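Local coordinates for sugar ABC transporter (Sugar-binding protein) (Bacillus halodurans, PDB 4YO7) that binds myo-inositol and, as the solute-binding protein of a sugar ABC transporter, probably presents it for uptake, at residues A[79-84]-A[91-96]; A[155-160]-A[257-262]; A[172-177]-A[220-225]. One frame throughout, in Å; residues are numbered along the deposited sequence.

Interaction 1: residues A[79-84]-A[91-96]; sequences IFSDAQ and MAQVEN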
ATOM      1  N   ILE A  79      18.231   2.538 -12.087  1.00 10.65           N
ATOM      2  CA  ILE A  79      17.496   3.677 -12.628  1.00 11.44           C
ATOM      3  C   ILE A  79      16.199   3.760 -11.860  1.00  9.69           C
ATOM      4  O   ILE A  79      15.333   2.913 -12.027  1.00 13.64           O
ATOM      5  CB  ILE A  79      17.194   3.536 -14.130  1.00 12.79           C
ATOM      6  CG1 ILE A  79      18.492   3.340 -14.923  1.00 15.56           C
ATOM      7  CG2 ILE A  79      16.464   4.766 -14.647  1.00 19.34           C
ATOM      8  CD1 ILE A  79      18.242   2.838 -16.326  1.00 19.33           C
ATOM      9  N   PHE A  80      16.081   4.766 -10.992  1.00 12.97           N
ATOM     10  CA  PHE A  80      14.884   4.936 -10.156  1.00 11.56           C
ATOM     11  C   PHE A  80      13.967   5.967 -10.786  1.00 13.92           C
ATOM     12  O   PHE A  80      14.203   7.171 -10.677  1.00 22.15           O
ATOM     13  CB  PHE A  80      15.257   5.349  -8.725  1.00 14.04           C
ATOM     14  CG  PHE A  80      15.738   4.208  -7.886  1.00 11.38           C
ATOM     15  CD1 PHE A  80      17.086   4.070  -7.597  1.00 15.24           C
ATOM     16  CD2 PHE A  80      14.842   3.233  -7.429  1.00 16.59           C
ATOM     17  CE1 PHE A  80      17.536   3.012  -6.840  1.00 12.30           C
ATOM     18  CE2 PHE A  80      15.307   2.158  -6.667  1.00 16.31           C
ATOM     19  CZ  PHE A  80      16.662   2.065  -6.381  1.00 15.08           C
ATOM     20  N   SER A  81      12.913   5.484 -11.427  1.00 10.32           N
ATOM     21  CA  SER A  81      11.959   6.325 -12.136  1.00 12.77           C
ATOM     22  C   SER A  81      10.623   6.381 -11.404  1.00 10.07           C
ATOM     23  O   SER A  81      10.272   5.472 -10.660  1.00 12.54           O
ATOM     24  CB  SER A  81      11.721   5.794 -13.560  1.00 14.83           C
ATOM     25  OG  SER A  81      12.943   5.795 -14.292  1.00 20.70           O
ATOM     26  N   ASP A  82       9.902   7.467 -11.636  1.00 11.75           N
ATOM     27  CA  ASP A  82       8.641   7.781 -10.968  1.00  9.94           C
ATOM     28  C   ASP A  82       7.586   8.008 -12.053  1.00  9.53           C
ATOM     29  O   ASP A  82       7.736   8.895 -12.886  1.00 12.74           O
ATOM     30  CB  ASP A  82       8.826   9.035 -10.094  1.00 14.00           C
ATOM     31  CG  ASP A  82       7.554   9.525  -9.434  1.00 17.58           C
ATOM     32  OD1 ASP A  82       6.475   8.911  -9.549  1.00 15.70           O
ATOM     33  OD2 ASP A  82       7.665  10.563  -8.743  1.00 18.41           O
ATOM     34  N   ALA A  83       6.538   7.194 -12.050  1.00  9.86           N
ATOM     35  CA  ALA A  83       5.499   7.278 -13.077  1.00  9.57           C
ATOM     36  C   ALA A  83       4.519   8.419 -12.845  1.00 11.24           C
ATOM     37  O   ALA A  83       3.730   8.718 -13.730  1.00 12.19           O
ATOM     38  CB  ALA A  83       4.739   5.976 -13.167  1.00 11.60           C
ATOM     39  N   GLN A  84       4.562   9.033 -11.660  1.00 10.40           N
ATOM     40  CA  GLN A  84       3.678  10.163 -11.313  1.00 12.56           C
ATOM     41  C   GLN A  84       2.200   9.844 -11.555  1.00 11.59           C
ATOM     42  O   GLN A  84       1.445  10.652 -12.121  1.00 12.13           O
ATOM     43  CB  GLN A  84       4.100  11.414 -12.094  1.00 14.49           C
ATOM     44  CG  GLN A  84       5.516  11.825 -11.768  1.00 14.17           C
ATOM     45  CD  GLN A  84       6.009  13.014 -12.604  1.00 26.55           C
ATOM     46  OE1 GLN A  84       6.154  12.922 -13.818  1.00 26.68           O
ATOM     47  NE2 GLN A  84       6.256  14.122 -11.951  1.00 28.92           N
HETATM   48  N   MSE A  91       4.448   2.953 -18.736  1.00 10.03           N
HETATM   49  CA  MSE A  91       4.713   2.139 -19.923  1.00 11.56           C
HETATM   50  C   MSE A  91       5.933   2.648 -20.692  1.00  9.71           C
HETATM   51  O   MSE A  91       6.732   1.837 -21.135  1.00 10.37           O
HETATM   52  CB  MSE A  91       3.482   2.088 -20.846  1.00 13.25           C
HETATM   53  CG  MSE A  91       2.276   1.451 -20.194  1.00 40.74           C
HETATM   54 SE   MSE A  91       1.476   0.178 -21.387  1.00112.64          SE
HETATM   55  CE  MSE A  91       3.089  -0.934 -21.647  1.00 35.43           C
ATOM     56  N   ALA A  92       6.104   3.963 -20.804  1.00  9.08           N
ATOM     57  CA  ALA A  92       7.255   4.526 -21.521  1.00 12.09           C
ATOM     58  C   ALA A  92       8.565   4.250 -20.780  1.00 11.13           C
ATOM     59  O   ALA A  92       9.593   3.996 -21.402  1.00 12.91           O
ATOM     60  CB  ALA A  92       7.079   6.038 -21.751  1.00 14.75           C
ATOM     61  N   GLN A  93       8.530   4.278 -19.455  1.00  8.83           N
ATOM     62  CA  GLN A  93       9.689   3.928 -18.653  1.00  8.99           C
ATOM     63  C   GLN A  93      10.084   2.482 -18.849  1.00  9.09           C
ATOM     64  O   GLN A  93      11.243   2.159 -19.047  1.00  9.15           O
ATOM     65  CB  GLN A  93       9.406   4.244 -17.172  1.00 10.08           C
ATOM     66  CG  GLN A  93       9.262   5.733 -16.968  1.00 10.49           C
ATOM     67  CD  GLN A  93       8.743   6.162 -15.604  1.00 14.75           C
ATOM     68  OE1 GLN A  93       8.240   5.355 -14.824  1.00 13.33           O
ATOM     69  NE2 GLN A  93       8.868   7.464 -15.316  1.00 13.66           N
ATOM     70  N   VAL A  94       9.105   1.602 -18.813  1.00  9.06           N
ATOM     71  CA  VAL A  94       9.372   0.181 -19.030  1.00  8.05           C
ATOM     72  C   VAL A  94       9.888  -0.102 -20.437  1.00  9.17           C
ATOM     73  O   VAL A  94      10.832  -0.870 -20.607  1.00  9.57           O
ATOM     74  CB  VAL A  94       8.100  -0.630 -18.715  1.00  9.27           C
ATOM     75  CG1 VAL A  94       8.259  -2.104 -19.080  1.00 10.60           C
ATOM     76  CG2 VAL A  94       7.802  -0.510 -17.237  1.00 11.18           C
ATOM     77  N   GLU A  95       9.295   0.529 -21.445  1.00  8.23           N
ATOM     78  CA  GLU A  95       9.781   0.367 -22.820  1.00  8.45           C
ATOM     79  C   GLU A  95      11.248   0.812 -22.951  1.00 11.04           C
ATOM     80  O   GLU A  95      12.021   0.203 -23.687  1.00 10.14           O
ATOM     81  CB  GLU A  95       8.896   1.158 -23.779  1.00  9.84           C
ATOM     82  CG  GLU A  95       7.521   0.512 -23.982  1.00 19.33           C
ATOM     83  CD  GLU A  95       6.534   1.411 -24.724  1.00 40.58           C
ATOM     84  OE1 GLU A  95       6.858   2.586 -24.985  1.00 49.17           O
ATOM     85  OE2 GLU A  95       5.423   0.941 -25.032  1.00 43.60           O
ATOM     86  N   ASN A  96      11.602   1.893 -22.273  1.00 11.80           N
ATOM     87  CA  ASN A  96      12.980   2.363 -22.239  1.00  9.00           C
ATOM     88  C   ASN A  96      13.902   1.354 -21.576  1.00  8.72           C
ATOM     89  O   ASN A  96      14.987   1.071 -22.070  1.00  9.66           O
ATOM     90  CB  ASN A  96      13.066   3.723 -21.530  1.00 11.57           C
ATOM     91  CG  ASN A  96      14.485   4.265 -21.477  1.00 16.59           C
ATOM     92  OD1 ASN A  96      15.173   4.105 -20.491  1.00 17.93           O
ATOM     93  ND2 ASN A  96      14.925   4.893 -22.547  1.00 20.49           N
TER
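In the β-α-β crossover from edge strand 76-82 to strand 104-107, Q93 of helix 87-100 reaches across to D82 and S81 at the C-terminal end of strand 76-82. CG of Q93 sits beside its own backbone N (chi1 -66°) and the rest of the chain is extended, so that the amide is delivered to the strand. There NE2 donates to the backbone O of D82 at 3.0 Å. The bond is nearly straight at the hydrogen (167°) and lies in the plane of the amide, yet it meets the D82 carbonyl from above its plane. Alongside, CB of S81 rests on CD of Q93 at 3.6 Å, and CB of A83 comes within 3.9 Å of OE1; such short side chains let the amide lie close to the backbone. At the strand's end, OD1 of D82 accepts from N of Q84 at 2.9 Å, an Asx turn. S51 gives OE1 of Q93 a hydrogen bond partner, and Q89 is a second donor to D82 O. Glutamine thus suits its place because each end of its amide is used, one on strand 76-82 and the other on strand 46-52, which probably keeps the amide from flipping.

Interaction 2: residues A[155-160]-A[257-262]; sequences LLQMEE and IVAGID. With INS (1,2,3,4,5,6-hexahydroxy-cyclohexane), chain F.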
ATOM      1  N   LEU A 155      -9.060  -7.402   6.988  1.00  9.97           N
ATOM      2  CA  LEU A 155      -9.579  -8.316   8.009  1.00 10.61           C
ATOM      3  C   LEU A 155      -9.037  -7.960   9.400  1.00 10.92           C
ATOM      4  O   LEU A 155      -9.796  -7.894  10.369  1.00 11.69           O
ATOM      5  CB  LEU A 155      -9.235  -9.757   7.662  1.00 12.13           C
ATOM      6  CG  LEU A 155      -9.927 -10.385   6.455  1.00 13.21           C
ATOM      7  CD1 LEU A 155      -9.203 -11.645   6.036  1.00 13.96           C
ATOM      8  CD2 LEU A 155     -11.366 -10.721   6.774  1.00 13.08           C
ATOM      9  N   LEU A 156      -7.742  -7.693   9.497  1.00 12.87           N
ATOM     10  CA  LEU A 156      -7.121  -7.375  10.791  1.00 11.21           C
ATOM     11  C   LEU A 156      -7.687  -6.084  11.344  1.00 13.73           C
ATOM     12  O   LEU A 156      -8.026  -6.001  12.521  1.00 13.17           O
ATOM     13  CB  LEU A 156      -5.603  -7.262  10.655  1.00 12.17           C
ATOM     14  CG  LEU A 156      -4.812  -8.557  10.485  1.00 15.12           C
ATOM     15  CD1 LEU A 156      -3.369  -8.223  10.077  1.00 14.80           C
ATOM     16  CD2 LEU A 156      -4.819  -9.428  11.762  1.00 19.41           C
ATOM     17  N   GLN A 157      -7.782  -5.082  10.470  1.00 11.68           N
ATOM     18  CA  GLN A 157      -8.278  -3.766  10.824  1.00 10.64           C
ATOM     19  C   GLN A 157      -9.693  -3.842  11.375  1.00 11.12           C
ATOM     20  O   GLN A 157      -9.996  -3.305  12.435  1.00 12.18           O
ATOM     21  CB  GLN A 157      -8.245  -2.857   9.579  1.00 11.07           C
ATOM     22  CG  GLN A 157      -8.737  -1.475   9.805  1.00 12.90           C
ATOM     23  CD  GLN A 157      -8.878  -0.714   8.504  1.00 13.81           C
ATOM     24  OE1 GLN A 157      -9.371  -1.255   7.495  1.00 10.50           O
ATOM     25  NE2 GLN A 157      -8.451   0.543   8.501  1.00 10.79           N
HETATM   26  N   MSE A 158     -10.576  -4.502  10.630  1.00 12.00           N
HETATM   27  CA  MSE A 158     -11.979  -4.494  10.988  1.00 11.54           C
HETATM   28  C   MSE A 158     -12.289  -5.470  12.113  1.00 12.22           C
HETATM   29  O   MSE A 158     -13.218  -5.249  12.884  1.00 12.72           O
HETATM   30  CB  MSE A 158     -12.838  -4.803   9.755  1.00 11.34           C
HETATM   31  CG  MSE A 158     -14.298  -4.561   9.934  1.00 12.02           C
HETATM   32 SE   MSE A 158     -14.761  -2.687  10.277  1.00 22.10          SE
HETATM   33  CE  MSE A 158     -15.984  -2.927  11.750  1.00 15.07           C
ATOM     34  N   GLU A 159     -11.506  -6.532  12.249  1.00 14.22           N
ATOM     35  CA  GLU A 159     -11.641  -7.371  13.437  1.00 14.73           C
ATOM     36  C   GLU A 159     -11.469  -6.543  14.714  1.00 17.10           C
ATOM     37  O   GLU A 159     -12.219  -6.694  15.679  1.00 16.11           O
ATOM     38  CB  GLU A 159     -10.614  -8.494  13.426  1.00 15.29           C
ATOM     39  CG  GLU A 159     -10.943  -9.704  12.600  1.00 40.01           C
ATOM     40  CD  GLU A 159      -9.739 -10.633  12.504  1.00 52.52           C
ATOM     41  OE1 GLU A 159      -8.829 -10.511  13.365  1.00 43.36           O
ATOM     42  OE2 GLU A 159      -9.696 -11.464  11.569  1.00 61.29           O
ATOM     43  N   GLU A 160     -10.473  -5.669  14.723  1.00 14.55           N
ATOM     44  CA  GLU A 160     -10.177  -4.909  15.930  1.00 15.46           C
ATOM     45  C   GLU A 160     -11.249  -3.838  16.133  1.00 17.92           C
ATOM     46  O   GLU A 160     -11.717  -3.620  17.258  1.00 17.78           O
ATOM     47  CB  GLU A 160      -8.774  -4.296  15.847  1.00 16.29           C
ATOM     48  CG  GLU A 160      -8.360  -3.521  17.084  1.00 17.58           C
ATOM     49  CD  GLU A 160      -8.260  -4.362  18.344  1.00 22.53           C
ATOM     50  OE1 GLU A 160      -8.205  -5.615  18.274  1.00 19.92           O
ATOM     51  OE2 GLU A 160      -8.257  -3.754  19.435  1.00 23.79           O
ATOM     52  N   ILE A 257     -14.721   5.923  16.370  1.00 15.32           N
ATOM     53  CA  ILE A 257     -13.506   5.128  16.245  1.00 18.85           C
ATOM     54  C   ILE A 257     -12.930   5.391  14.842  1.00 18.56           C
ATOM     55  O   ILE A 257     -13.674   5.395  13.870  1.00 18.57           O
ATOM     56  CB  ILE A 257     -13.811   3.618  16.465  1.00 19.30           C
ATOM     57  CG1 ILE A 257     -14.220   3.383  17.925  1.00 20.77           C
ATOM     58  CG2 ILE A 257     -12.610   2.734  16.092  1.00 21.52           C
ATOM     59  CD1 ILE A 257     -14.622   1.963  18.228  1.00 30.45           C
ATOM     60  N   VAL A 258     -11.623   5.645  14.746  1.00 13.59           N
ATOM     61  CA  VAL A 258     -10.958   5.849  13.452  1.00 12.58           C
ATOM     62  C   VAL A 258      -9.892   4.784  13.251  1.00 12.41           C
ATOM     63  O   VAL A 258      -9.092   4.501  14.145  1.00 13.23           O
ATOM     64  CB  VAL A 258     -10.317   7.254  13.352  1.00 16.24           C
ATOM     65  CG1 VAL A 258      -9.735   7.502  11.958  1.00 15.22           C
ATOM     66  CG2 VAL A 258     -11.353   8.322  13.689  1.00 17.59           C
ATOM     67  N   ALA A 259      -9.885   4.217  12.056  1.00 12.15           N
ATOM     68  CA  ALA A 259      -8.932   3.175  11.685  1.00 11.48           C
ATOM     69  C   ALA A 259      -8.293   3.457  10.331  1.00 10.13           C
ATOM     70  O   ALA A 259      -8.960   3.910   9.392  1.00 11.31           O
ATOM     71  CB  ALA A 259      -9.627   1.825  11.685  1.00 11.61           C
ATOM     72  N   GLY A 260      -6.995   3.131  10.233  1.00 10.92           N
ATOM     73  CA  GLY A 260      -6.249   3.198   8.983  1.00 11.18           C
ATOM     74  C   GLY A 260      -5.444   1.935   8.735  1.00 12.10           C
ATOM     75  O   GLY A 260      -5.570   0.955   9.483  1.00 14.58           O
ATOM     76  N   ILE A 261      -4.642   1.962   7.670  1.00 11.47           N
ATOM     77  CA  ILE A 261      -3.703   0.892   7.318  1.00  8.78           C
ATOM     78  C   ILE A 261      -2.434   1.548   6.811  1.00 10.98           C
ATOM     79  O   ILE A 261      -2.521   2.513   6.059  1.00 11.64           O
ATOM     80  CB  ILE A 261      -4.290  -0.081   6.227  1.00  7.92           C
ATOM     81  CG1 ILE A 261      -5.452  -0.891   6.838  1.00 10.89           C
ATOM     82  CG2 ILE A 261      -3.215  -1.021   5.645  1.00  9.81           C
ATOM     83  CD1 ILE A 261      -6.300  -1.653   5.844  1.00 11.11           C
ATOM     84  N   ASP A 262      -1.306   1.006   7.286  1.00  9.65           N
ATOM     85  CA  ASP A 262       0.083   1.250   6.854  1.00  9.74           C
ATOM     86  C   ASP A 262       1.000   1.352   8.079  1.00 12.08           C
ATOM     87  O   ASP A 262       2.129   0.898   8.044  1.00 12.31           O
ATOM     88  CB  ASP A 262       0.268   2.524   6.021  1.00 10.52           C
ATOM     89  CG  ASP A 262      -0.163   2.375   4.554  1.00 11.51           C
ATOM     90  OD1 ASP A 262      -0.406   3.429   3.936  1.00 10.77           O
ATOM     91  OD2 ASP A 262      -0.267   1.236   4.027  1.00 10.93           O
TER
HETATM   92  C1  INS F 405      -0.426   3.037  -2.008  1.00  7.14           C
HETATM   93  C2  INS F 405      -0.374   3.926  -0.770  1.00  7.73           C
HETATM   94  C3  INS F 405      -1.117   3.229   0.369  1.00  7.59           C
HETATM   95  C4  INS F 405      -0.493   1.865   0.690  1.00  7.38           C
HETATM   96  C5  INS F 405      -0.507   0.992  -0.582  1.00  6.72           C
HETATM   97  C6  INS F 405       0.228   1.699  -1.712  1.00  7.07           C
HETATM   98  O1  INS F 405       0.292   3.656  -3.111  1.00  8.46           O
HETATM   99  O2  INS F 405       0.997   4.098  -0.416  1.00  9.50           O
HETATM  100  O3  INS F 405      -1.040   4.120   1.521  1.00  9.03           O
HETATM  101  O4  INS F 405      -1.280   1.194   1.685  1.00  7.59           O
HETATM  102  O5  INS F 405       0.187  -0.234  -0.292  1.00  6.97           O
HETATM  103  O6  INS F 405       0.120   0.852  -2.922  1.00  7.20           O
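Q157 is the one residue of segment 155-160 that enters the contact, and its buried amide is packed against A259, G260 and I261. CG stands anti to the backbone N (chi1 180°) and the chain is extended, carrying the amide from the helix to the point where strand 257-259 gives way to loop. CB of A259 lies 3.6 Å from NE2 of Q157, a closeness that the small methyl group permits. On the other flank the I261 side chain crosses that of Q157 at about a right angle, with CD1 of I261 3.5 Å from OE1 of Q157. NE2 is also 3.1 Å from O of G260, and its clear hydrogen bond goes to the backbone O of A234. Away from this close packing, L155, L156 and E159 lie on the partly exposed side of the helix. D262 takes no part in the packing and instead serves the ligand: its OD1 accepts from O3 of myo-inositol at 2.6 Å and its OD2 from O4 at 2.6 Å, a carboxylate gripping two adjacent hydroxyls. Helix 150-164 lies on one side of edge strand 257-259, beside strand 231-234 and near N190 of helix 181-195, while V258 packs on helix 237-249.

Interaction 3: residues A[172-177]-A[220-225]; sequences AIMDGE and ENWLNS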
ATOM      1  N   ALA A 172     -18.540   3.701   8.427  1.00 10.76           N
ATOM      2  CA  ALA A 172     -18.273   4.453   7.203  1.00  9.46           C
ATOM      3  C   ALA A 172     -16.916   3.998   6.672  1.00 12.57           C
ATOM      4  O   ALA A 172     -15.916   4.083   7.385  1.00 11.15           O
ATOM      5  CB  ALA A 172     -18.272   5.954   7.488  1.00 10.52           C
ATOM      6  N   ILE A 173     -16.901   3.467   5.451  1.00  9.59           N
ATOM      7  CA  ILE A 173     -15.681   2.958   4.836  1.00 10.15           C
ATOM      8  C   ILE A 173     -15.145   3.947   3.816  1.00  8.06           C
ATOM      9  O   ILE A 173     -15.875   4.347   2.903  1.00  9.79           O
ATOM     10  CB  ILE A 173     -15.918   1.594   4.133  1.00  8.53           C
ATOM     11  CG1 ILE A 173     -16.243   0.517   5.173  1.00 12.59           C
ATOM     12  CG2 ILE A 173     -14.685   1.168   3.329  1.00 10.97           C
ATOM     13  CD1 ILE A 173     -16.607  -0.828   4.576  1.00 12.71           C
HETATM   14  N   MSE A 174     -13.880   4.341   3.977  1.00  7.84           N
HETATM   15  CA  MSE A 174     -13.178   5.153   2.975  1.00  7.64           C
HETATM   16  C   MSE A 174     -12.359   4.256   2.067  1.00  8.03           C
HETATM   17  O   MSE A 174     -11.321   3.719   2.452  1.00  9.11           O
HETATM   18  CB  MSE A 174     -12.272   6.209   3.621  1.00 10.50           C
HETATM   19  CG  MSE A 174     -13.042   7.187   4.436  1.00 12.16           C
HETATM   20 SE   MSE A 174     -11.850   8.651   4.989  1.00 20.76          SE
HETATM   21  CE  MSE A 174     -13.235   9.939   5.437  1.00 10.78           C
ATOM     22  N   ASP A 175     -12.866   4.092   0.853  1.00  7.95           N
ATOM     23  CA  ASP A 175     -12.127   3.443  -0.227  1.00  8.12           C
ATOM     24  C   ASP A 175     -10.930   4.265  -0.647  1.00  7.68           C
ATOM     25  O   ASP A 175     -10.976   5.515  -0.721  1.00  8.57           O
ATOM     26  CB  ASP A 175     -13.003   3.214  -1.482  1.00  6.60           C
ATOM     27  CG  ASP A 175     -13.883   1.983  -1.409  1.00  9.74           C
ATOM     28  OD1 ASP A 175     -13.434   0.884  -0.971  1.00 14.40           O
ATOM     29  OD2 ASP A 175     -15.049   2.102  -1.868  1.00 16.41           O
ATOM     30  N   GLY A 176      -9.846   3.569  -0.942  1.00  7.20           N
ATOM     31  CA  GLY A 176      -8.708   4.187  -1.577  1.00  7.35           C
ATOM     32  C   GLY A 176      -8.932   4.387  -3.076  1.00  8.56           C
ATOM     33  O   GLY A 176     -10.086   4.524  -3.548  1.00  8.22           O
ATOM     34  N   GLU A 177      -7.836   4.441  -3.819  1.00  8.61           N
ATOM     35  CA  GLU A 177      -7.906   4.679  -5.258  1.00 10.57           C
ATOM     36  C   GLU A 177      -8.655   3.535  -5.945  1.00  9.79           C
ATOM     37  O   GLU A 177      -8.278   2.351  -5.875  1.00  9.11           O
ATOM     38  CB  GLU A 177      -6.499   4.873  -5.850  1.00  9.52           C
ATOM     39  CG  GLU A 177      -5.877   6.160  -5.343  1.00 10.10           C
ATOM     40  CD  GLU A 177      -4.439   6.384  -5.764  1.00 16.07           C
ATOM     41  OE1 GLU A 177      -4.076   6.086  -6.917  1.00 14.09           O
ATOM     42  OE2 GLU A 177      -3.686   6.919  -4.928  1.00 15.89           O
ATOM     43  N   GLU A 220     -15.939  15.642   6.029  1.00 12.20           N
ATOM     44  CA  GLU A 220     -16.749  16.843   6.179  1.00 13.77           C
ATOM     45  C   GLU A 220     -18.135  16.642   5.569  1.00 15.16           C
ATOM     46  O   GLU A 220     -19.150  16.999   6.188  1.00 16.83           O
ATOM     47  CB  GLU A 220     -16.061  18.043   5.527  1.00 19.25           C
ATOM     48  CG  GLU A 220     -14.918  18.640   6.347  1.00 28.46           C
ATOM     49  CD  GLU A 220     -14.104  19.695   5.587  1.00 34.72           C
ATOM     50  OE1 GLU A 220     -14.390  19.965   4.401  1.00 36.21           O
ATOM     51  OE2 GLU A 220     -13.172  20.262   6.186  1.00 36.92           O
ATOM     52  N   ASN A 221     -18.175  16.096   4.356  1.00 13.05           N
ATOM     53  CA  ASN A 221     -19.434  15.859   3.666  1.00 13.66           C
ATOM     54  C   ASN A 221     -20.277  14.828   4.405  1.00 14.36           C
ATOM     55  O   ASN A 221     -21.493  14.978   4.546  1.00 15.60           O
ATOM     56  CB  ASN A 221     -19.164  15.435   2.220  1.00 11.97           C
ATOM     57  CG  ASN A 221     -18.612  16.578   1.384  1.00 13.39           C
ATOM     58  OD1 ASN A 221     -18.719  17.741   1.774  1.00 16.76           O
ATOM     59  ND2 ASN A 221     -18.044  16.268   0.235  1.00 14.04           N
ATOM     60  N   TRP A 222     -19.629  13.790   4.907  1.00 11.86           N
ATOM     61  CA  TRP A 222     -20.333  12.781   5.661  1.00 12.90           C
ATOM     62  C   TRP A 222     -20.946  13.352   6.933  1.00 14.63           C
ATOM     63  O   TRP A 222     -22.070  13.004   7.290  1.00 18.29           O
ATOM     64  CB  TRP A 222     -19.383  11.660   6.006  1.00 12.56           C
ATOM     65  CG  TRP A 222     -19.145  10.675   4.885  1.00 10.48           C
ATOM     66  CD1 TRP A 222     -19.826  10.573   3.691  1.00 11.48           C
ATOM     67  CD2 TRP A 222     -18.179   9.624   4.884  1.00  9.70           C
ATOM     68  NE1 TRP A 222     -19.332   9.511   2.959  1.00 10.58           N
ATOM     69  CE2 TRP A 222     -18.320   8.918   3.673  1.00 12.01           C
ATOM     70  CE3 TRP A 222     -17.203   9.214   5.791  1.00 11.63           C
ATOM     71  CZ2 TRP A 222     -17.529   7.820   3.358  1.00 11.04           C
ATOM     72  CZ3 TRP A 222     -16.425   8.133   5.475  1.00  9.22           C
ATOM     73  CH2 TRP A 222     -16.584   7.450   4.276  1.00  8.71           C
ATOM     74  N   LEU A 223     -20.199  14.215   7.608  1.00 14.20           N
ATOM     75  CA  LEU A 223     -20.678  14.876   8.809  1.00 15.93           C
ATOM     76  C   LEU A 223     -21.893  15.738   8.488  1.00 21.21           C
ATOM     77  O   LEU A 223     -22.840  15.818   9.283  1.00 21.33           O
ATOM     78  CB  LEU A 223     -19.567  15.726   9.422  1.00 16.29           C
ATOM     79  CG  LEU A 223     -18.471  14.929  10.133  1.00 19.09           C
ATOM     80  CD1 LEU A 223     -17.279  15.794  10.442  1.00 23.90           C
ATOM     81  CD2 LEU A 223     -19.015  14.291  11.381  1.00 25.26           C
ATOM     82  N   ASN A 224     -21.880  16.381   7.328  1.00 19.00           N
ATOM     83  CA  ASN A 224     -22.975  17.270   6.953  1.00 19.20           C
ATOM     84  C   ASN A 224     -24.219  16.525   6.480  1.00 24.52           C
ATOM     85  O   ASN A 224     -25.279  17.125   6.307  1.00 36.22           O
ATOM     86  CB  ASN A 224     -22.538  18.240   5.861  1.00 20.39           C
ATOM     87  CG  ASN A 224     -21.599  19.310   6.373  1.00 35.24           C
ATOM     88  OD1 ASN A 224     -21.569  19.612   7.566  1.00 36.96           O
ATOM     89  ND2 ASN A 224     -20.836  19.906   5.462  1.00 36.63           N
ATOM     90  N   SER A 225     -24.092  15.229   6.266  1.00 19.36           N
ATOM     91  CA  SER A 225     -25.221  14.401   5.869  1.00 22.71           C
ATOM     92  C   SER A 225     -26.108  14.045   7.064  1.00 29.35           C
ATOM     93  O   SER A 225     -27.223  13.577   6.890  1.00 31.22           O
ATOM     94  CB  SER A 225     -24.735  13.121   5.188  1.00 24.17           C
ATOM     95  OG  SER A 225     -24.328  12.128   6.128  1.00 21.82           O
TER
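The apolar part of this contact is the meeting of W222, on helix 212-224, with A172 and selenomethionine M174 of strand 169-175. CG of W222 sits beside its own backbone N (chi1 -80°), and the six-membered part of the indole does the touching. CB of A172, a methyl small enough to leave room for the ring, approaches CZ3 obliquely at 3.5 Å. CG of M174 lies 3.6 Å from CH2 of W222; the extended M174 chain then continues past the ring until CE is 3.7 Å from CZ3. With an alanine at W222 the indole is gone, which would probably open a gap beside A172 and leave the M174 chain without the ring it lies against. L204 of strand 200-207 also touches the tryptophan. Of polar character is the approach of I173 O to the ring edge, 3.5 Å from CH2 of W222. Hydrogen bonds lie within segment 220-225: OG of S225 donates to the backbone O of W222 at 2.7 Å, and N of S225 adds a second bond to the same oxygen. The helix and strand axes are 11.5 Å apart, a spacing that a long, flat side chain can bridge. Dispersion and close fit therefore hold helix and strand together here, with the weakly positive ring edge suited to face a carbonyl oxygen.

Interactions 2 and 3 belong to one sheet, their centres about 16 Å apart and their nearest atoms about 6 Å; helix 150-164 of interaction 2 leads directly into strand 169-175 of interaction 3. Interaction 1 packs the other sheet, with its centre about 33 Å and 34 Å from theirs, as expected of a two-lobed periplasmic binding protein. Myo-inositol lies between the lobes: D262 of interaction 2 holds it with R186, N236 and Q282, while D56, N133 and R134 also bond to it. The remaining two contacts stand back from the pocket, the D82 side chain about 10 Å and the M174 side chain about 12 Å from the ligand.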